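Local coordinates for periplasmic binding protein/LacI transcriptional regulator (Brachyspira murdochii, PDB 4KQC) that probably binds a sugar or related small solute, as a periplasmic solute-binding protein of an ABC transporter, at residues Ala109-Asn113 with Arg114-Ala118; Leu146-Asn150 with Ser151-Ile155; Tyr210-Asn213 with Glu214-Arg218. All coordinates share one frame; numbering follows the deposited sequence. Where two conformers were deposited one is given.

Contact 1 (Ala109-Asn113 with Arg114-Ala118); sequences ASTDN and RAAAA
Asp-112, the N-cap of helix 113-133, accepts from the backbone of Ala-115, its OD1 lying 3.1 Å from Ala-115 N. CG stands anti to the backbone N (chi1 177°), which turns the carboxylate back on the first turn; the N-H arrives from above the carboxylate plane, and the bond is nearly straight. The backbone carbonyl of the same residue serves the next amide: Ala-116 N lies 3.0 Å from Asp-112 O. Ala-117 N follows by bonding to Asn-113 O, so the cap runs directly into regular helical pairing.

The tight side is apolar and buried. Thr-111 CG2 comes within 4.2 Å of Ala-116 CB, and Phe-250 of strand 246-250 also packs on Asn-113 and Ala-116. Thr-111 OG1 is hydrogen-bonded to Gln-271 and Asn-113 OD1 to Arg-157.

The solvent side is looser. There the exposed methyl of Ala-115 lies 3.5 Å from Asp-112 CG, with a nitrate ion, not the one at Asn-150, close by. Arg-114 extends away from the cap to a salt bridge with Glu-159. This is a side-chain N-cap at a strand-to-helix passage, here leading from the sheet of one lobe into a helix of the other, as in periplasmic binding proteins.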
loop_
_atom_site.group_PDB
_atom_site.type_symbol
_atom_site.label_atom_id
_atom_site.label_comp_id
_atom_site.label_asym_id
_atom_site.label_seq_id
_atom_site.Cartn_x
_atom_site.Cartn_y
_atom_site.Cartn_z
ATOM N N ALA A 109 -3.652 -13.511 1.872
ATOM C CA ALA A 109 -2.209 -13.211 1.967
ATOM C C ALA A 109 -1.952 -11.733 1.619
ATOM O O ALA A 109 -2.212 -11.319 0.499
ATOM C CB ALA A 109 -1.441 -14.095 1.044
ATOM N N SER A 110 -1.399 -10.962 2.552
ATOM C CA SER A 110 -1.226 -9.544 2.332
ATOM C C SER A 110 -0.271 -8.917 3.269
ATOM O O SER A 110 0.039 -9.498 4.299
ATOM C CB SER A 110 -2.548 -8.810 2.557
ATOM O OG SER A 110 -2.999 -8.889 3.871
ATOM N N THR A 111 0.143 -7.701 2.921
ATOM C CA THR A 111 0.859 -6.839 3.824
ATOM C C THR A 111 -0.115 -6.489 4.958
ATOM O O THR A 111 -1.308 -6.248 4.717
ATOM C CB THR A 111 1.238 -5.595 3.052
ATOM O OG1 THR A 111 2.052 -5.987 1.919
ATOM C CG2 THR A 111 1.950 -4.580 4.001
ATOM N N ASP A 112 0.357 -6.368 6.178
ATOM C CA ASP A 112 -0.432 -5.721 7.236
ATOM C C ASP A 112 -0.247 -4.167 7.136
ATOM O O ASP A 112 0.801 -3.606 7.498
ATOM C CB ASP A 112 0.035 -6.284 8.575
ATOM C CG ASP A 112 -0.643 -5.666 9.786
ATOM O OD1 ASP A 112 -1.155 -4.557 9.723
ATOM O OD2 ASP A 112 -0.533 -6.294 10.868
ATOM N N ASN A 113 -1.211 -3.509 6.527
ATOM C CA ASN A 113 -1.149 -2.067 6.304
ATOM C C ASN A 113 -0.846 -1.244 7.545
ATOM O O ASN A 113 -0.030 -0.337 7.493
ATOM C CB ASN A 113 -2.431 -1.572 5.664
ATOM C CG ASN A 113 -2.484 -1.890 4.199
ATOM O OD1 ASN A 113 -1.477 -1.747 3.459
ATOM N ND2 ASN A 113 -3.643 -2.291 3.748
ATOM N N ARG A 114 -1.525 -1.560 8.643
ATOM C CA ARG A 114 -1.359 -0.790 9.852
ATOM C C ARG A 114 0.076 -0.905 10.412
ATOM O O ARG A 114 0.707 0.104 10.764
ATOM C CB ARG A 114 -2.375 -1.171 10.929
ATOM C CG ARG A 114 -3.763 -0.665 10.578
ATOM C CD ARG A 114 -4.824 -1.336 11.439
ATOM N NE ARG A 114 -6.135 -0.711 11.202
ATOM C CZ ARG A 114 -6.906 -0.943 10.122
ATOM N NH1 ARG A 114 -6.581 -1.841 9.185
ATOM N NH2 ARG A 114 -8.042 -0.278 10.013
ATOM N N ALA A 115 0.616 -2.129 10.361
ATOM C CA ALA A 115 1.984 -2.373 10.791
ATOM C C ALA A 115 3.007 -1.731 9.914
ATOM O O ALA A 115 3.979 -1.209 10.422
ATOM C CB ALA A 115 2.225 -3.865 10.809
ATOM N N ALA A 116 2.787 -1.714 8.613
ATOM C CA ALA A 116 3.725 -1.097 7.698
ATOM C C ALA A 116 3.746 0.415 7.939
ATOM O O ALA A 116 4.796 1.071 7.948
ATOM C CB ALA A 116 3.333 -1.408 6.305
ATOM N N ALA A 117 2.558 0.983 8.123
ATOM C CA ALA A 117 2.432 2.406 8.371
ATOM C C ALA A 117 3.031 2.834 9.705
ATOM O O ALA A 117 3.502 3.963 9.841
ATOM C CB ALA A 117 0.955 2.803 8.267
ATOM N N ALA A 118 2.974 1.948 10.683
ATOM C CA ALA A 118 3.608 2.168 11.956
ATOM C C ALA A 118 5.104 2.258 11.813
ATOM O O ALA A 118 5.718 2.982 12.593
ATOM C CB ALA A 118 3.197 1.117 12.960
#

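Contact 2 (Leu146-Asn150 with Ser151-Ile155); sequences LQLDN and SDTGI. With NO3 (nitrate ion), chain C.
Asp-149 and Ser-151 meet because each holds its side-chain branch between its own backbone N and carbonyl carbon (chi1 71° and 77°), which brings OD1 of the first and OG of the second together. Ser-151 OG donates to Asp-149 OD1 at 2.5 Å, a distance short enough to be treated with caution. The same oxygen also accepts from the backbone: Ser-151 N lies 3.0 Å from Asp-149 OD1, approaching from well above the carboxylate plane. Two donors from a single residue thus meet one carboxylate oxygen and are likely to restrain the rotation of the aspartate beside Ser-151, the N-cap of helix 152-171. Ile-155 N closes the first turn on Ser-151 O.

Behind this polar corner, Gln-147 stretches out along Ile-155, the two side chains lying side by side and pointing the same way. Its NE2 donates to Asp-149 O at 2.9 Å, with the acceptor close to the amide plane, which ties the loop across itself. Gly-154 CA makes a CH...O contact to that same carbonyl oxygen, 3.5 Å from Asp-149 O, an approach that leaves little room for a side chain here. Leu-148 covers the glycine from another direction, CD2 being 3.8 Å from Gly-154 CA, while Ile-155 CD1 rests 3.6 Å from Asn-150 O. Exposed Asn-150 turns outward, and its ND2 donates to two oxygens of a nitrate ion probably left from the crystallisation liquor.

The loop leaves strand 141-146 and enters helix 152-171. Strand 179-184 flanks it at Gln-147, which touches Val-183, whereas Leu-148 packs on Met-216 of helix 214-223 and on Ser-212 and Asn-213 just before that helix.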
loop_
_atom_site.group_PDB
_atom_site.type_symbol
_atom_site.label_atom_id
_atom_site.label_comp_id
_atom_site.label_asym_id
_atom_site.label_seq_id
_atom_site.Cartn_x
_atom_site.Cartn_y
_atom_site.Cartn_z
ATOM N N LEU A 146 -1.313 12.084 4.021
ATOM C CA LEU A 146 -2.099 12.049 2.797
ATOM C C LEU A 146 -2.599 10.634 2.687
ATOM O O LEU A 146 -1.832 9.704 2.359
ATOM C CB LEU A 146 -1.249 12.441 1.586
ATOM C CG LEU A 146 -1.127 13.951 1.340
ATOM C CD1 LEU A 146 -2.371 14.478 0.630
ATOM C CD2 LEU A 146 -0.860 14.755 2.599
ATOM N N GLN A 147 -3.871 10.484 3.025
ATOM C CA GLN A 147 -4.547 9.199 3.035
ATOM C C GLN A 147 -5.170 8.939 1.690
ATOM O O GLN A 147 -5.890 9.800 1.223
ATOM C CB GLN A 147 -5.634 9.269 4.121
ATOM C CG GLN A 147 -6.628 8.122 4.062
ATOM C CD GLN A 147 -7.644 8.147 5.188
ATOM O OE1 GLN A 147 -7.434 8.801 6.204
ATOM N NE2 GLN A 147 -8.747 7.449 5.008
ATOM N N LEU A 148 -4.841 7.816 1.044
ATOM C CA LEU A 148 -5.160 7.679 -0.411
ATOM C C LEU A 148 -6.643 7.672 -0.735
ATOM O O LEU A 148 -7.059 8.146 -1.804
ATOM C CB LEU A 148 -4.438 6.449 -1.025
ATOM C CG LEU A 148 -4.844 5.117 -0.364
ATOM C CD1 LEU A 148 -5.547 4.256 -1.381
ATOM C CD2 LEU A 148 -3.742 4.339 0.291
ATOM N N ASP A 149 -7.455 7.121 0.145
ATOM C CA ASP A 149 -8.917 7.002 -0.078
ATOM C C ASP A 149 -9.584 6.575 1.213
ATOM O O ASP A 149 -8.908 6.434 2.255
ATOM C CB ASP A 149 -9.245 6.073 -1.239
ATOM C CG ASP A 149 -8.992 4.609 -0.972
ATOM O OD1 ASP A 149 -8.698 4.136 0.167
ATOM O OD2 ASP A 149 -9.076 3.872 -2.003
ATOM N N ASN A 150 -10.885 6.395 1.153
ATOM C CA ASN A 150 -11.699 5.901 2.284
ATOM C C ASN A 150 -12.077 4.416 2.214
ATOM O O ASN A 150 -13.131 4.026 2.728
ATOM C CB ASN A 150 -12.944 6.783 2.429
ATOM C CG ASN A 150 -12.623 8.150 2.949
ATOM O OD1 ASN A 150 -12.124 8.267 4.070
ATOM N ND2 ASN A 150 -12.841 9.160 2.168
ATOM N N SER A 151 -11.245 3.645 1.580
ATOM C CA SER A 151 -11.365 2.202 1.452
ATOM C C SER A 151 -10.636 1.610 2.690
ATOM O O SER A 151 -9.883 2.304 3.408
ATOM C CB SER A 151 -10.698 1.754 0.138
ATOM O OG SER A 151 -9.234 1.737 0.255
ATOM N N ASP A 152 -10.766 0.313 2.869
ATOM C CA ASP A 152 -10.035 -0.464 3.866
ATOM C C ASP A 152 -8.527 -0.194 3.838
ATOM O O ASP A 152 -7.899 -0.021 4.874
ATOM C CB ASP A 152 -10.338 -1.939 3.560
ATOM C CG ASP A 152 -9.757 -2.872 4.527
ATOM O OD1 ASP A 152 -9.977 -2.664 5.729
ATOM O OD2 ASP A 152 -9.138 -3.865 4.048
ATOM N N THR A 153 -7.956 -0.176 2.644
ATOM C CA THR A 153 -6.523 0.093 2.449
ATOM C C THR A 153 -6.119 1.509 2.880
ATOM O O THR A 153 -5.185 1.701 3.659
ATOM C CB THR A 153 -6.143 -0.091 0.978
ATOM O OG1 THR A 153 -6.495 -1.431 0.570
ATOM C CG2 THR A 153 -4.695 0.206 0.736
ATOM N N GLY A 154 -6.862 2.492 2.469
ATOM C CA GLY A 154 -6.526 3.887 2.824
ATOM C C GLY A 154 -6.698 4.087 4.313
ATOM O O GLY A 154 -5.882 4.745 4.961
ATOM N N ILE A 155 -7.797 3.561 4.871
ATOM C CA ILE A 155 -8.054 3.729 6.322
ATOM C C ILE A 155 -6.915 3.082 7.133
ATOM O O ILE A 155 -6.384 3.667 8.051
ATOM C CB ILE A 155 -9.426 3.190 6.698
ATOM C CG1 ILE A 155 -10.535 4.054 6.007
ATOM C CG2 ILE A 155 -9.616 3.125 8.190
ATOM C CD1 ILE A 155 -11.879 3.375 6.058
HETATM N N NO3 C . -12.770 12.596 2.787
HETATM O O1 NO3 C . -12.783 13.821 2.871
HETATM O O2 NO3 C . -12.704 12.015 1.566
HETATM O O3 NO3 C . -12.760 11.805 3.931
#

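Contact 3 (Tyr210-Asn213 with Glu214-Arg218); sequences YLSN and EAMAR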
loop_
_atom_site.group_PDB
_atom_site.type_symbol
_atom_site.label_atom_id
_atom_site.label_comp_id
_atom_site.label_asym_id
_atom_site.label_seq_id
_atom_site.Cartn_x
_atom_site.Cartn_y
_atom_site.Cartn_z
ATOM N N TYR A 210 3.472 12.381 5.397
ATOM C CA TYR A 210 3.425 10.909 5.150
ATOM C C TYR A 210 2.521 10.671 3.907
ATOM O O TYR A 210 1.353 11.091 3.849
ATOM C CB TYR A 210 2.848 10.180 6.357
ATOM C CG TYR A 210 2.394 8.762 6.091
ATOM C CD1 TYR A 210 3.143 7.857 5.377
ATOM C CD2 TYR A 210 1.207 8.301 6.607
ATOM C CE1 TYR A 210 2.747 6.522 5.225
ATOM C CE2 TYR A 210 0.787 7.021 6.392
ATOM C CZ TYR A 210 1.535 6.130 5.731
ATOM O OH TYR A 210 1.046 4.871 5.573
ATOM N N LEU A 211 3.113 10.039 2.894
ATOM C CA LEU A 211 2.496 9.674 1.632
ATOM C C LEU A 211 2.060 8.212 1.646
ATOM O O LEU A 211 2.911 7.344 1.683
ATOM C CB LEU A 211 3.547 9.941 0.535
ATOM C CG LEU A 211 4.185 11.331 0.457
ATOM C CD1 LEU A 211 5.413 11.295 -0.434
ATOM C CD2 LEU A 211 3.138 12.324 0.008
ATOM N N SER A 212 0.760 7.938 1.779
ATOM C CA SER A 212 0.246 6.577 1.990
ATOM C C SER A 212 0.319 5.636 0.801
ATOM O O SER A 212 0.086 4.446 0.994
ATOM C CB SER A 212 -1.152 6.582 2.624
ATOM O OG SER A 212 -2.119 7.072 1.731
ATOM N N ASN A 213 0.608 6.131 -0.405
ATOM C CA ASN A 213 0.769 5.249 -1.536
ATOM C C ASN A 213 1.549 5.927 -2.647
ATOM O O ASN A 213 1.948 7.080 -2.524
ATOM C CB ASN A 213 -0.541 4.579 -2.016
ATOM C CG ASN A 213 -1.391 5.475 -2.839
ATOM O OD1 ASN A 213 -1.150 6.648 -2.904
ATOM N ND2 ASN A 213 -2.458 4.920 -3.425
ATOM N N GLU A 214 1.810 5.176 -3.708
ATOM C CA GLU A 214 2.539 5.718 -4.839
ATOM C C GLU A 214 1.861 6.927 -5.523
ATOM O O GLU A 214 2.504 7.888 -5.932
ATOM C CB GLU A 214 2.737 4.569 -5.855
ATOM C CG GLU A 214 3.537 4.974 -7.028
ATOM C CD GLU A 214 3.617 3.808 -8.076
ATOM O OE1 GLU A 214 3.137 2.672 -7.839
ATOM O OE2 GLU A 214 4.150 4.106 -9.146
ATOM N N ALA A 215 0.531 6.909 -5.619
ATOM C CA ALA A 215 -0.194 7.999 -6.229
ATOM C C ALA A 215 0.006 9.247 -5.395
ATOM O O ALA A 215 0.185 10.309 -5.932
ATOM C CB ALA A 215 -1.666 7.667 -6.301
HETATM N N MSE A 216 -0.046 9.127 -4.068
HETATM C CA MSE A 216 0.264 10.272 -3.223
HETATM C C MSE A 216 1.635 10.823 -3.487
HETATM O O MSE A 216 1.811 12.054 -3.532
HETATM C CB MSE A 216 0.108 9.960 -1.736
HETATM C CG MSE A 216 -1.198 9.421 -1.187
HETATM SE SE MSE A 216 -2.747 10.561 -1.578
HETATM C CE MSE A 216 -3.469 9.598 -3.143
ATOM N N ALA A 217 2.628 9.939 -3.597
ATOM C CA ALA A 217 4.007 10.377 -3.877
ATOM C C ALA A 217 4.101 11.090 -5.224
ATOM O O ALA A 217 4.711 12.155 -5.314
ATOM C CB ALA A 217 4.937 9.211 -3.826
ATOM N N ARG A 218 3.452 10.555 -6.251
ATOM C CA ARG A 218 3.456 11.272 -7.560
ATOM C C ARG A 218 2.870 12.664 -7.461
ATOM O O ARG A 218 3.423 13.585 -8.005
ATOM C CB ARG A 218 2.712 10.491 -8.652
ATOM C CG ARG A 218 3.424 9.322 -9.275
ATOM C CD ARG A 218 2.814 9.039 -10.681
ATOM N NE ARG A 218 1.359 8.856 -10.648
ATOM C CZ ARG A 218 0.718 7.786 -10.152
ATOM N NH1 ARG A 218 1.369 6.730 -9.650
ATOM N NH2 ARG A 218 -0.607 7.748 -10.187
#
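Asn-213 caps helix 214-223 with its side-chain oxygen, while its backbone oxygen takes the first regular helical bond. In the capping bond Met-216 N stands 3.0 Å from Asn-213 OD1, almost straight (169°), with the donor tilted moderately from the carbonyl plane. In the helical bond Ala-217 N is 3.1 Å from Asn-213 O, in the carbonyl plane. A chi1 of 79° sets CG between the backbone N and carbonyl carbon, folding the amide over the first turn. The other end of that amide, ND2, donates to Gln-189, which is consistent with the amide orientation as modelled. Replacing Asn-213 by alanine removes the amide, and Met-216 N is then likely to lack its capping acceptor and Gln-189 OE1 its donor.

Further out, the selenomethionine Met-216 bends at chi2 and chi3 around the cap, with CG 3.3 Å from Asn-213 OD1. Its CB meets Leu-211 CB at 4.1 Å, and Leu-211 CD1 reaches on to Ala-217 CA at 3.8 Å, so the last strand residue lies against the first helical turn. Ser-212 OG, 3.9 Å from Met-216 CG, is hydrogen-bonded to Leu-146 O. Elsewhere on the turn, Arg-218 NH1 and Glu-214 OE2 form a long salt bridge of 3.9 Å, while Glu-214 OE1 bonds to Tyr-318.

An uncharged amide thus caps the helix N-terminus with one end and is tied to Gln-189 by the other, so the cap needs no carboxylate, while leucine, selenomethionine and alanine join strand 208-211 to its helix.

Overall arrangement
All three contacts are strand-to-helix turns. Contacts 2 and 3 follow neighbouring parallel strands, 141-146 and 208-211, of one sheet; their centres are about 11 Å apart, and Leu-146 N lies 2.8 Å from Tyr-210 O in a probable hydrogen bond. Contact 1 starts on the other sheet, but its helix reaches them, its centre about 13 Å from that of contact 2 and 15 Å from that of contact 3: Ala-117 CB comes within 3.4 Å of Tyr-210 OH. Arg-157 links contacts 1 and 3 by bonding to Asn-113, Ser-212 and Tyr-210. Contact 1 spans the passage between the lobes, whose cleft is where relatives bind solute; the bound groups described are nitrates, probably from the crystallisation liquor.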